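Local atomic coordinates of ferritin (Ulva pertusa, PDB entry 3VNX), a protein that probably stores iron inside a hollow 24-subunit shell, oxidising iron(II) with oxygen as a ferroxidase. Residues A[49-54]-A[136-141]; A[57-62]-A[81-86]; A[130-135]-A[171-176]. All blocks are in the same frame, centred on the assembly; numbering follows the deposited sequence.

Contact 1. Residues A[49-54]-A[136-141]; sequences NIEYTI and KLNFQK
Closest at I50 and N138, whose CA atoms stand 7.9 Å apart, the helical segments 49-54 and 136-141 run antiparallel, with 168° between their directions. Their axes come no nearer than 11.4 Å, so side chains rather than backbones bridge the interval. One hydrogen bond crosses it. N138 ND2 donates to E51 OE1 over 3.1 Å with an N-H...O angle of 169°, nearly straight. The acceptor lies close to the plane of the amide, whereas OE1 is approached from above the plane of its carboxylate. E51 reaches this position because its chain bends at chi2 (-74°), bringing the carboxyl group toward the neighbouring helix. Q47 NE2, one turn earlier on helix 38-66, bonds both to E51 OE1 and to N138 OD1, so that the amide of N138 is gripped at its nitrogen and its oxygen and its rotation is fixed.

Two isoleucines flank this polar group. I50 CG2 rests 3.6 Å from N138 OD1, while its extended CG1-CD1 branch puts CD1 3.6 Å from CD of K141, meeting the aliphatic part of the lysine at about a right angle. From the next turn, I54 CD1 lies 4.0 Å from N138 CG. Helix 155-201 closes in on the polar side through L165, near E51, and Q169, near N138. A calcium ion is found about 3 Å from the side chain of E51, an arrangement consistent with the ferroxidase site buried within the four-helix bundle of ferritins.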
ATOM      1  N   ASN A  49     -44.918  19.878  24.880  1.00 42.49           N
ATOM      2  CA  ASN A  49     -44.741  21.213  25.442  1.00 42.98           C
ATOM      3  C   ASN A  49     -43.818  21.212  26.651  1.00 43.91           C
ATOM      4  O   ASN A  49     -43.098  22.181  26.893  1.00 40.86           O
ATOM      5  CB  ASN A  49     -46.094  21.846  25.805  1.00 50.68           C
ATOM      6  CG  ASN A  49     -45.946  23.231  26.448  1.00 52.02           C
ATOM      7  OD1 ASN A  49     -46.254  23.415  27.631  1.00 53.95           O
ATOM      8  ND2 ASN A  49     -45.469  24.205  25.671  1.00 48.41           N
ATOM      9  N   ILE A  50     -43.841  20.121  27.411  1.00 47.80           N
ATOM     10  CA  ILE A  50     -43.008  20.009  28.606  1.00 42.23           C
ATOM     11  C   ILE A  50     -41.517  19.900  28.244  1.00 47.50           C
ATOM     12  O   ILE A  50     -40.658  20.522  28.885  1.00 41.47           O
ATOM     13  CB  ILE A  50     -43.466  18.823  29.473  1.00 46.87           C
ATOM     14  CG1 ILE A  50     -44.907  19.052  29.934  1.00 49.72           C
ATOM     15  CG2 ILE A  50     -42.529  18.616  30.667  1.00 46.14           C
ATOM     16  CD1 ILE A  50     -45.403  18.065  30.950  1.00 47.62           C
ATOM     17  N   GLU A  51     -41.216  19.118  27.206  1.00 48.44           N
ATOM     18  CA  GLU A  51     -39.838  18.943  26.757  1.00 47.91           C
ATOM     19  C   GLU A  51     -39.394  20.245  26.135  1.00 47.34           C
ATOM     20  O   GLU A  51     -38.290  20.755  26.411  1.00 46.79           O
ATOM     21  CB  GLU A  51     -39.714  17.814  25.720  1.00 48.26           C
ATOM     22  CG  GLU A  51     -40.198  16.435  26.177  1.00 47.15           C
ATOM     23  CD  GLU A  51     -39.262  15.724  27.175  1.00 54.89           C
ATOM     24  OE1 GLU A  51     -39.682  14.675  27.719  1.00 53.71           O
ATOM     25  OE2 GLU A  51     -38.123  16.185  27.421  1.00 46.09           O
ATOM     26  N   TYR A  52     -40.266  20.793  25.298  1.00 42.83           N
ATOM     27  CA  TYR A  52     -39.958  22.063  24.652  1.00 43.13           C
ATOM     28  C   TYR A  52     -39.685  23.168  25.679  1.00 38.00           C
ATOM     29  O   TYR A  52     -38.746  23.940  25.503  1.00 43.64           O
ATOM     30  CB  TYR A  52     -41.040  22.471  23.649  1.00 42.50           C
ATOM     31  CG  TYR A  52     -40.500  22.754  22.256  1.00 44.31           C
ATOM     32  CD1 TYR A  52     -39.469  23.672  22.068  1.00 42.97           C
ATOM     33  CD2 TYR A  52     -41.023  22.107  21.131  1.00 40.96           C
ATOM     34  CE1 TYR A  52     -38.958  23.938  20.798  1.00 41.38           C
ATOM     35  CE2 TYR A  52     -40.530  22.373  19.846  1.00 37.12           C
ATOM     36  CZ  TYR A  52     -39.492  23.293  19.688  1.00 48.35           C
ATOM     37  OH  TYR A  52     -38.980  23.580  18.430  1.00 45.24           O
ATOM     38  N   THR A  53     -40.463  23.228  26.760  1.00 37.46           N
ATOM     39  CA  THR A  53     -40.232  24.221  27.816  0.73 44.31           C
ATOM     40  C   THR A  53     -38.884  23.998  28.492  1.00 43.83           C
ATOM     41  O   THR A  53     -38.097  24.936  28.679  1.00 44.52           O
ATOM     42  CB  THR A  53     -41.331  24.197  28.912  0.73 42.34           C
ATOM     43  OG1 THR A  53     -42.569  24.652  28.365  0.73 43.88           O
ATOM     44  CG2 THR A  53     -40.949  25.100  30.073  0.73 40.65           C
ATOM     45  N   ILE A  54     -38.623  22.745  28.864  1.00 40.19           N
ATOM     46  CA  ILE A  54     -37.371  22.403  29.548  1.00 48.65           C
ATOM     47  C   ILE A  54     -36.133  22.680  28.670  1.00 46.66           C
ATOM     48  O   ILE A  54     -35.078  23.094  29.158  1.00 43.40           O
ATOM     49  CB  ILE A  54     -37.388  20.945  30.016  1.00 49.07           C
ATOM     50  CG1 ILE A  54     -38.427  20.766  31.125  1.00 47.89           C
ATOM     51  CG2 ILE A  54     -36.013  20.507  30.483  1.00 49.34           C
ATOM     52  CD1 ILE A  54     -38.612  19.326  31.526  1.00 50.25           C
ATOM     53  N   LYS A 136     -36.256  14.998  37.693  1.00 45.91           N
ATOM     54  CA  LYS A 136     -37.181  14.189  38.513  1.00 51.18           C
ATOM     55  C   LYS A 136     -38.635  14.533  38.183  1.00 51.19           C
ATOM     56  O   LYS A 136     -39.466  13.641  37.974  1.00 46.75           O
ATOM     57  CB  LYS A 136     -36.915  14.378  40.011  1.00 45.20           C
ATOM     58  CG  LYS A 136     -35.514  13.903  40.441  1.00 43.53           C
ATOM     59  CD  LYS A 136     -35.155  14.311  41.871  1.00 47.26           C
ATOM     60  CE  LYS A 136     -35.744  13.355  42.898  1.00 44.59           C
ATOM     61  NZ  LYS A 136     -35.457  13.751  44.316  1.00 40.28           N
ATOM     62  N   LEU A 137     -38.926  15.834  38.114  1.00 45.39           N
ATOM     63  CA  LEU A 137     -40.246  16.287  37.711  1.00 48.38           C
ATOM     64  C   LEU A 137     -40.620  15.638  36.378  1.00 51.17           C
ATOM     65  O   LEU A 137     -41.707  15.059  36.243  1.00 45.25           O
ATOM     66  CB  LEU A 137     -40.272  17.811  37.570  1.00 48.22           C
ATOM     67  CG  LEU A 137     -41.617  18.502  37.824  0.92 54.85           C
ATOM     68  CD1 LEU A 137     -41.662  19.880  37.178  0.87 51.42           C
ATOM     69  CD2 LEU A 137     -42.796  17.655  37.374  0.84 50.70           C
ATOM     70  N   ASN A 138     -39.726  15.730  35.388  1.00 42.46           N
ATOM     71  CA  ASN A 138     -40.067  15.196  34.080  1.00 40.11           C
ATOM     72  C   ASN A 138     -40.222  13.676  34.078  1.00 45.88           C
ATOM     73  O   ASN A 138     -40.970  13.129  33.277  1.00 40.08           O
ATOM     74  CB  ASN A 138     -39.088  15.628  33.003  1.00 51.91           C
ATOM     75  CG  ASN A 138     -39.684  15.486  31.617  1.00 55.64           C
ATOM     76  OD1 ASN A 138     -40.900  15.489  31.475  1.00 48.77           O
ATOM     77  ND2 ASN A 138     -38.842  15.344  30.599  1.00 53.27           N
ATOM     78  N   PHE A 139     -39.518  13.002  34.982  1.00 43.25           N
ATOM     79  CA  PHE A 139     -39.670  11.567  35.145  1.00 44.04           C
ATOM     80  C   PHE A 139     -41.124  11.270  35.526  1.00 49.90           C
ATOM     81  O   PHE A 139     -41.771  10.367  34.966  1.00 45.80           O
ATOM     82  CB  PHE A 139     -38.710  11.072  36.220  1.00 43.08           C
ATOM     83  CG  PHE A 139     -38.738   9.587  36.435  1.00 47.49           C
ATOM     84  CD1 PHE A 139     -39.198   8.731  35.449  1.00 48.85           C
ATOM     85  CD2 PHE A 139     -38.281   9.047  37.630  1.00 43.61           C
ATOM     86  CE1 PHE A 139     -39.219   7.355  35.656  1.00 46.53           C
ATOM     87  CE2 PHE A 139     -38.284   7.690  37.847  1.00 47.25           C
ATOM     88  CZ  PHE A 139     -38.763   6.831  36.852  1.00 54.98           C
ATOM     89  N   GLN A 140     -41.654  12.052  36.455  1.00 41.31           N
ATOM     90  CA  GLN A 140     -43.043  11.860  36.849  1.00 45.87           C
ATOM     91  C   GLN A 140     -43.997  12.234  35.710  1.00 50.35           C
ATOM     92  O   GLN A 140     -44.963  11.506  35.434  1.00 44.39           O
ATOM     93  CB  GLN A 140     -43.352  12.635  38.127  1.00 42.33           C
ATOM     94  CG  GLN A 140     -42.699  11.998  39.344  1.00 52.29           C
ATOM     95  CD  GLN A 140     -42.323  13.002  40.426  1.00 68.83           C
ATOM     96  OE1 GLN A 140     -42.630  12.799  41.601  1.00 77.83           O
ATOM     97  NE2 GLN A 140     -41.655  14.089  40.035  1.00 56.14           N
ATOM     98  N   LYS A 141     -43.723  13.351  35.033  1.00 43.26           N
ATOM     99  CA  LYS A 141     -44.528  13.700  33.861  1.00 45.28           C
ATOM    100  C   LYS A 141     -44.539  12.516  32.895  1.00 48.12           C
ATOM    101  O   LYS A 141     -45.598  12.109  32.407  1.00 45.41           O
ATOM    102  CB  LYS A 141     -44.000  14.953  33.160  1.00 39.88           C
ATOM    103  CG  LYS A 141     -44.190  16.237  33.942  1.00 46.10           C
ATOM    104  CD  LYS A 141     -45.673  16.505  34.228  1.00 41.20           C
ATOM    105  CE  LYS A 141     -45.884  17.830  34.983  1.00 56.42           C
ATOM    106  NZ  LYS A 141     -47.282  18.360  34.828  1.00 47.70           N
TER

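Contact 2. Residues A[57-62]-A[81-86]; sequences VYHALH and EASDEE
The ring of Y58 meets E86 with an edge: E86 CG lies near the ring plane, 3.8 Å from CD2, and the carboxylate beyond it stands almost perpendicular to the ring. L61 CD1 of the same helix sits in plane at the opposite edge, while A82 CB approaches CD2 obliquely at 3.7 Å. The imidazole of H59 has H62 CD2 at its edge. Between the two rings S83 packs against the CB atoms of Y58 and H59: its CB lies 3.9 Å from Y58 CB, and its OG, set anti to the backbone nitrogen (chi1 175°), 3.6 Å from H59 CB. With A82 and S83 both small, the axes approach to 8.0 Å, antiparallel at 166°. S83 OG hydrogen-bonds to S55 O, tying the helices together one turn away. Y58 OH hydrogen-bonds to E135 OE2 on helix 123-151. An alanine in place of Y58 is likely to leave that carboxylate oxygen without its hydroxyl partner and to open a gap beside A82 and E86. H59 faces outward: ND1 bonds to Y52 and NE2 to H91, both of a neighbouring subunit. This is the tightly packed first helical hairpin of the ferritin four-helix bundle, joined along its outer side to that subunit.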
ATOM      1  N   VAL A  57     -35.611  26.420  29.064  1.00 44.43           N
ATOM      2  CA  VAL A  57     -35.024  26.684  30.367  1.00 39.28           C
ATOM      3  C   VAL A  57     -33.550  26.336  30.353  1.00 45.25           C
ATOM      4  O   VAL A  57     -32.718  27.104  30.843  1.00 44.59           O
ATOM      5  CB  VAL A  57     -35.694  25.845  31.446  1.00 42.21           C
ATOM      6  CG1 VAL A  57     -34.952  26.006  32.761  1.00 42.20           C
ATOM      7  CG2 VAL A  57     -37.155  26.235  31.580  1.00 40.40           C
ATOM      8  N   TYR A  58     -33.223  25.171  29.797  1.00 42.42           N
ATOM      9  CA  TYR A  58     -31.823  24.773  29.713  1.00 43.04           C
ATOM     10  C   TYR A  58     -31.005  25.759  28.893  1.00 47.10           C
ATOM     11  O   TYR A  58     -29.836  26.019  29.202  1.00 42.30           O
ATOM     12  CB  TYR A  58     -31.672  23.352  29.179  1.00 39.99           C
ATOM     13  CG  TYR A  58     -31.919  22.324  30.262  1.00 48.70           C
ATOM     14  CD1 TYR A  58     -31.752  22.662  31.598  1.00 42.85           C
ATOM     15  CD2 TYR A  58     -32.323  21.028  29.957  1.00 45.22           C
ATOM     16  CE1 TYR A  58     -31.976  21.743  32.607  1.00 50.92           C
ATOM     17  CE2 TYR A  58     -32.553  20.096  30.965  1.00 54.34           C
ATOM     18  CZ  TYR A  58     -32.375  20.461  32.297  1.00 61.22           C
ATOM     19  OH  TYR A  58     -32.598  19.561  33.330  1.00 50.24           O
ATOM     20  N   HIS A  59     -31.629  26.321  27.857  1.00 39.63           N
ATOM     21  CA  HIS A  59     -30.951  27.304  27.035  1.00 41.61           C
ATOM     22  C   HIS A  59     -30.672  28.570  27.853  1.00 46.49           C
ATOM     23  O   HIS A  59     -29.622  29.206  27.699  1.00 39.40           O
ATOM     24  CB  HIS A  59     -31.759  27.630  25.782  1.00 41.86           C
ATOM     25  CG  HIS A  59     -30.911  28.042  24.625  1.00 43.76           C
ATOM     26  ND1 HIS A  59     -31.417  28.211  23.350  1.00 46.33           N
ATOM     27  CD2 HIS A  59     -29.585  28.301  24.537  1.00 37.25           C
ATOM     28  CE1 HIS A  59     -30.439  28.567  22.536  1.00 41.42           C
ATOM     29  NE2 HIS A  59     -29.315  28.634  23.234  1.00 42.10           N
ATOM     30  N   ALA A  60     -31.602  28.926  28.738  1.00 40.01           N
ATOM     31  CA  ALA A  60     -31.383  30.085  29.606  1.00 49.01           C
ATOM     32  C   ALA A  60     -30.205  29.832  30.568  1.00 50.79           C
ATOM     33  O   ALA A  60     -29.360  30.717  30.795  1.00 43.26           O
ATOM     34  CB  ALA A  60     -32.662  30.447  30.366  1.00 36.76           C
ATOM     35  N   LEU A  61     -30.133  28.614  31.104  1.00 44.40           N
ATOM     36  CA  LEU A  61     -29.046  28.250  31.998  1.00 43.66           C
ATOM     37  C   LEU A  61     -27.721  28.390  31.283  1.00 46.88           C
ATOM     38  O   LEU A  61     -26.724  28.868  31.844  1.00 49.27           O
ATOM     39  CB  LEU A  61     -29.228  26.822  32.487  1.00 49.50           C
ATOM     40  CG  LEU A  61     -30.214  26.761  33.656  1.00 56.11           C
ATOM     41  CD1 LEU A  61     -30.727  25.337  33.895  1.00 60.49           C
ATOM     42  CD2 LEU A  61     -29.552  27.331  34.902  1.00 50.05           C
ATOM     43  N   HIS A  62     -27.718  27.990  30.022  1.00 47.09           N
ATOM     44  CA  HIS A  62     -26.525  28.107  29.213  1.00 48.99           C
ATOM     45  C   HIS A  62     -26.047  29.559  29.153  1.00 50.59           C
ATOM     46  O   HIS A  62     -24.852  29.852  29.349  1.00 43.86           O
ATOM     47  CB  HIS A  62     -26.778  27.587  27.802  1.00 37.69           C
ATOM     48  CG  HIS A  62     -25.807  28.118  26.801  1.00 43.81           C
ATOM     49  ND1 HIS A  62     -24.522  27.632  26.682  1.00 43.13           N
ATOM     50  CD2 HIS A  62     -25.919  29.118  25.893  1.00 49.67           C
ATOM     51  CE1 HIS A  62     -23.890  28.299  25.731  1.00 47.71           C
ATOM     52  NE2 HIS A  62     -24.717  29.206  25.237  1.00 47.92           N
ATOM     53  N   GLU A  81     -26.095  21.652  25.242  1.00 48.24           N
ATOM     54  CA  GLU A  81     -26.341  20.287  24.793  0.59 43.66           C
ATOM     55  C   GLU A  81     -27.638  19.748  25.396  1.00 46.45           C
ATOM     56  O   GLU A  81     -28.489  19.204  24.691  1.00 43.67           O
ATOM     57  CB  GLU A  81     -25.149  19.393  25.140  0.59 45.67           C
ATOM     58  CG  GLU A  81     -23.894  19.751  24.347  0.59 50.93           C
ATOM     59  CD  GLU A  81     -22.629  19.115  24.895  0.59 56.25           C
ATOM     60  OE1 GLU A  81     -22.659  18.562  26.020  0.59 53.97           O
ATOM     61  OE2 GLU A  81     -21.597  19.183  24.193  0.59 57.52           O
ATOM     62  N   ALA A  82     -27.797  19.907  26.708  1.00 46.34           N
ATOM     63  CA  ALA A  82     -29.047  19.484  27.331  1.00 48.27           C
ATOM     64  C   ALA A  82     -30.229  20.151  26.619  1.00 49.02           C
ATOM     65  O   ALA A  82     -31.263  19.509  26.388  1.00 48.94           O
ATOM     66  CB  ALA A  82     -29.060  19.787  28.831  1.00 33.74           C
ATOM     67  N   SER A  83     -30.068  21.423  26.244  1.00 35.26           N
ATOM     68  CA  SER A  83     -31.136  22.120  25.529  1.00 44.91           C
ATOM     69  C   SER A  83     -31.424  21.505  24.150  1.00 46.44           C
ATOM     70  O   SER A  83     -32.582  21.231  23.811  1.00 41.29           O
ATOM     71  CB  SER A  83     -30.864  23.618  25.411  1.00 38.72           C
ATOM     72  OG  SER A  83     -31.876  24.220  24.619  1.00 40.64           O
ATOM     73  N   ASP A  84     -30.377  21.283  23.362  1.00 41.84           N
ATOM     74  CA  ASP A  84     -30.533  20.552  22.101  1.00 44.72           C
ATOM     75  C   ASP A  84     -31.243  19.212  22.317  1.00 46.50           C
ATOM     76  O   ASP A  84     -32.166  18.853  21.568  1.00 39.97           O
ATOM     77  CB  ASP A  84     -29.171  20.285  21.439  1.00 41.15           C
ATOM     78  CG  ASP A  84     -28.437  21.557  21.053  1.00 41.44           C
ATOM     79  OD1 ASP A  84     -29.049  22.643  21.076  1.00 47.50           O
ATOM     80  OD2 ASP A  84     -27.235  21.475  20.731  1.00 55.03           O
ATOM     81  N   GLU A  85     -30.808  18.474  23.341  1.00 41.22           N
ATOM     82  CA  GLU A  85     -31.325  17.131  23.609  0.50 42.22           C
ATOM     83  C   GLU A  85     -32.809  17.138  23.974  1.00 49.10           C
ATOM     84  O   GLU A  85     -33.582  16.288  23.504  1.00 44.64           O
ATOM     85  CB  GLU A  85     -30.506  16.426  24.701  0.50 46.59           C
ATOM     86  CG  GLU A  85     -31.210  15.220  25.340  0.50 51.52           C
ATOM     87  CD  GLU A  85     -30.318  14.420  26.291  0.50 55.75           C
ATOM     88  OE1 GLU A  85     -29.080  14.551  26.213  0.50 56.91           O
ATOM     89  OE2 GLU A  85     -30.859  13.644  27.114  0.50 55.89           O
ATOM     90  N   GLU A  86     -33.218  18.100  24.809  1.00 43.46           N
ATOM     91  CA  GLU A  86     -34.626  18.161  25.219  1.00 50.52           C
ATOM     92  C   GLU A  86     -35.525  18.544  24.043  1.00 48.83           C
ATOM     93  O   GLU A  86     -36.672  18.070  23.934  1.00 41.96           O
ATOM     94  CB  GLU A  86     -34.853  19.116  26.396  1.00 41.15           C
ATOM     95  CG  GLU A  86     -34.273  18.652  27.712  1.00 51.90           C
ATOM     96  CD  GLU A  86     -34.854  17.327  28.211  1.00 56.19           C
ATOM     97  OE1 GLU A  86     -34.087  16.343  28.311  1.00 60.10           O
ATOM     98  OE2 GLU A  86     -36.063  17.273  28.527  1.00 60.81           O
TER

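Contact 3. Residues A[130-135]-A[171-176]; sequences LALSLE and DAVKEH
H176 and E135 lose the most surface here, and CG of E135 lies over one face of the H176 ring. This methylene stands 3.9 Å from the centroid of the H176 ring, 13° off its normal, a CH-pi contact. A bend at chi2 (-63°) folds the glutamate so that the methylene crosses the imidazole and the carboxylate plane is turned only 23° from that of the ring. E135 OE2 remains 4.2 Å from H176 NE2, and no hydrogen bond joins them. The polar end of E135 is engaged elsewhere: OE2 with the hydroxyl of Y58, OE1 with NE2 of Q169. A131 CB approaches H176 ND1 obliquely at 3.7 Å, and A172 O lies in the ring plane at the CD2 edge, so the imidazole is packed from several directions.

L132 is the third main contributor. Its CG lies anti to the backbone N, which carries CD1 over the other helix to within 3.7 Å of V173 O and 3.9 Å of H176 CB; the leucine and the histidine slide past one another in opposite directions. V173 answers from its own helix, with CG2 3.8 Å from E135 O. Y31 packs on L132 and A32 on V173, both from a neighbouring subunit.

Segments 130-135 and 171-176, which run antiparallel, are therefore joined by van der Waals and CH-pi contacts without a direct hydrogen bond. The chemistry divides E135 in two: its CG packs on H176 and its CB lies beside V173, while its carboxylate is engaged away from this interface, facing the interior of the bundle.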
ATOM      1  N   LEU A 130     -31.246  22.436  40.563  1.00 39.31           N
ATOM      2  CA  LEU A 130     -32.422  22.841  39.800  0.87 45.62           C
ATOM      3  C   LEU A 130     -32.659  21.835  38.680  1.00 44.31           C
ATOM      4  O   LEU A 130     -33.766  21.322  38.511  1.00 40.85           O
ATOM      5  CB  LEU A 130     -32.206  24.233  39.203  1.00 43.36           C
ATOM      6  CG  LEU A 130     -33.410  25.121  38.885  0.96 51.95           C
ATOM      7  CD1 LEU A 130     -33.137  25.902  37.623  0.79 47.89           C
ATOM      8  CD2 LEU A 130     -34.704  24.341  38.750  0.89 49.07           C
ATOM      9  N   ALA A 131     -31.596  21.559  37.924  1.00 45.71           N
ATOM     10  CA  ALA A 131     -31.638  20.602  36.818  1.00 48.90           C
ATOM     11  C   ALA A 131     -32.123  19.223  37.261  1.00 42.76           C
ATOM     12  O   ALA A 131     -33.034  18.654  36.662  1.00 45.88           O
ATOM     13  CB  ALA A 131     -30.259  20.495  36.145  1.00 47.09           C
ATOM     14  N   LEU A 132     -31.506  18.690  38.308  1.00 43.61           N
ATOM     15  CA  LEU A 132     -31.924  17.416  38.862  1.00 46.60           C
ATOM     16  C   LEU A 132     -33.420  17.448  39.157  1.00 45.67           C
ATOM     17  O   LEU A 132     -34.166  16.558  38.741  1.00 44.03           O
ATOM     18  CB  LEU A 132     -31.139  17.117  40.143  1.00 46.65           C
ATOM     19  CG  LEU A 132     -31.606  15.923  40.981  1.00 44.33           C
ATOM     20  CD1 LEU A 132     -31.651  14.638  40.161  1.00 42.41           C
ATOM     21  CD2 LEU A 132     -30.707  15.757  42.209  1.00 45.52           C
ATOM     22  N   SER A 133     -33.844  18.492  39.862  1.00 44.98           N
ATOM     23  CA  SER A 133     -35.239  18.652  40.277  1.00 48.52           C
ATOM     24  C   SER A 133     -36.148  18.637  39.058  1.00 49.67           C
ATOM     25  O   SER A 133     -37.201  17.978  39.056  1.00 41.11           O
ATOM     26  CB  SER A 133     -35.421  19.960  41.062  1.00 44.75           C
ATOM     27  OG  SER A 133     -34.638  19.960  42.253  1.00 41.27           O
ATOM     28  N   LEU A 134     -35.724  19.356  38.022  1.00 43.46           N
ATOM     29  CA  LEU A 134     -36.462  19.381  36.760  1.00 47.92           C
ATOM     30  C   LEU A 134     -36.530  17.992  36.123  1.00 44.60           C
ATOM     31  O   LEU A 134     -37.560  17.599  35.576  1.00 41.02           O
ATOM     32  CB  LEU A 134     -35.842  20.392  35.793  1.00 52.95           C
ATOM     33  CG  LEU A 134     -36.151  21.865  36.089  1.00 57.77           C
ATOM     34  CD1 LEU A 134     -35.466  22.800  35.098  1.00 47.21           C
ATOM     35  CD2 LEU A 134     -37.650  22.095  36.077  1.00 52.94           C
ATOM     36  N   GLU A 135     -35.436  17.244  36.208  1.00 42.24           N
ATOM     37  CA  GLU A 135     -35.390  15.921  35.610  1.00 40.71           C
ATOM     38  C   GLU A 135     -36.292  14.946  36.361  1.00 46.78           C
ATOM     39  O   GLU A 135     -37.021  14.162  35.743  1.00 46.39           O
ATOM     40  CB  GLU A 135     -33.954  15.416  35.558  1.00 52.18           C
ATOM     41  CG  GLU A 135     -33.045  16.245  34.667  1.00 47.72           C
ATOM     42  CD  GLU A 135     -33.489  16.205  33.222  1.00 52.58           C
ATOM     43  OE1 GLU A 135     -34.189  15.238  32.853  1.00 62.74           O
ATOM     44  OE2 GLU A 135     -33.148  17.129  32.457  1.00 50.08           O
ATOM     45  N   ASP A 171     -31.915   7.025  33.394  1.00 44.84           N
ATOM     46  CA  ASP A 171     -30.486   7.300  33.289  1.00 42.90           C
ATOM     47  C   ASP A 171     -30.203   8.776  33.556  1.00 44.05           C
ATOM     48  O   ASP A 171     -29.297   9.125  34.311  1.00 45.69           O
ATOM     49  CB  ASP A 171     -29.983   6.950  31.889  1.00 50.65           C
ATOM     50  CG  ASP A 171     -30.192   5.488  31.535  1.00 59.79           C
ATOM     51  OD1 ASP A 171     -30.046   4.636  32.436  1.00 55.55           O
ATOM     52  OD2 ASP A 171     -30.494   5.199  30.349  1.00 60.25           O
ATOM     53  N   ALA A 172     -30.977   9.649  32.920  1.00 36.91           N
ATOM     54  CA  ALA A 172     -30.772  11.080  33.103  1.00 40.54           C
ATOM     55  C   ALA A 172     -30.823  11.496  34.583  1.00 45.15           C
ATOM     56  O   ALA A 172     -29.933  12.228  35.058  1.00 34.49           O
ATOM     57  CB  ALA A 172     -31.768  11.886  32.266  1.00 40.63           C
ATOM     58  N   VAL A 173     -31.850  11.030  35.308  1.00 34.20           N
ATOM     59  CA  VAL A 173     -31.964  11.378  36.717  1.00 38.81           C
ATOM     60  C   VAL A 173     -30.748  10.954  37.537  1.00 43.81           C
ATOM     61  O   VAL A 173     -30.208  11.756  38.302  1.00 40.72           O
ATOM     62  CB  VAL A 173     -33.225  10.793  37.378  1.00 46.37           C
ATOM     63  CG1 VAL A 173     -33.109  10.900  38.905  1.00 33.31           C
ATOM     64  CG2 VAL A 173     -34.476  11.499  36.862  1.00 42.59           C
ATOM     65  N   LYS A 174     -30.334   9.693  37.395  1.00 39.18           N
ATOM     66  CA  LYS A 174     -29.157   9.200  38.112  1.00 48.54           C
ATOM     67  C   LYS A 174     -27.913  10.045  37.798  1.00 52.53           C
ATOM     68  O   LYS A 174     -27.172  10.435  38.714  1.00 44.43           O
ATOM     69  CB  LYS A 174     -28.906   7.717  37.801  1.00 55.77           C
ATOM     70  CG  LYS A 174     -27.505   7.202  38.158  1.00 44.91           C
ATOM     71  CD  LYS A 174     -27.363   6.857  39.622  1.00 48.31           C
ATOM     72  CE  LYS A 174     -25.920   6.490  39.962  1.00 45.27           C
ATOM     73  NZ  LYS A 174     -25.673   5.036  39.853  1.00 41.07           N
ATOM     74  N   GLU A 175     -27.704  10.345  36.513  1.00 44.20           N
ATOM     75  CA  GLU A 175     -26.575  11.174  36.082  0.59 45.20           C
ATOM     76  C   GLU A 175     -26.587  12.541  36.756  1.00 49.76           C
ATOM     77  O   GLU A 175     -25.536  13.070  37.155  1.00 47.79           O
ATOM     78  CB  GLU A 175     -26.590  11.355  34.558  0.59 48.81           C
ATOM     79  CG  GLU A 175     -25.642  12.432  34.029  0.59 46.35           C
ATOM     80  CD  GLU A 175     -25.910  12.769  32.567  0.59 53.78           C
ATOM     81  OE1 GLU A 175     -27.012  12.434  32.083  0.59 48.93           O
ATOM     82  OE2 GLU A 175     -25.029  13.371  31.907  0.59 47.91           O
ATOM     83  N   HIS A 176     -27.774  13.138  36.875  1.00 43.70           N
ATOM     84  CA  HIS A 176     -27.852  14.448  37.526  1.00 42.57           C
ATOM     85  C   HIS A 176     -27.670  14.341  39.036  1.00 44.32           C
ATOM     86  O   HIS A 176     -27.087  15.229  39.660  1.00 46.33           O
ATOM     87  CB  HIS A 176     -29.144  15.172  37.191  1.00 43.04           C
ATOM     88  CG  HIS A 176     -29.165  15.754  35.811  1.00 47.65           C
ATOM     89  ND1 HIS A 176     -28.946  17.092  35.566  1.00 57.04           N
ATOM     90  CD2 HIS A 176     -29.374  15.178  34.606  1.00 43.53           C
ATOM     91  CE1 HIS A 176     -29.025  17.317  34.266  1.00 53.14           C
ATOM     92  NE2 HIS A 176     -29.282  16.172  33.661  1.00 50.86           N
TER

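All three contacts are buried, and together they span the four long helices. Contacts 1 and 2 share helix 38-66, and contacts 1 and 3 share helix 123-151. Contact 1, nearest the centre of the chain, is the widest-spaced and the only one with a hydrogen bond between its segments; contacts 2 and 3 pack more closely and largely through carbon. The polar ends of the three contacts nevertheless converge: E51 of contact 1 and E86 of contact 2 bring carboxylate oxygens together near the calcium ion, while Y58 links contact 2 to E135 of contact 3. Toward the outside, each contact reaches a neighbouring subunit, contact 2 through the polar groups of H59, S83 and D84.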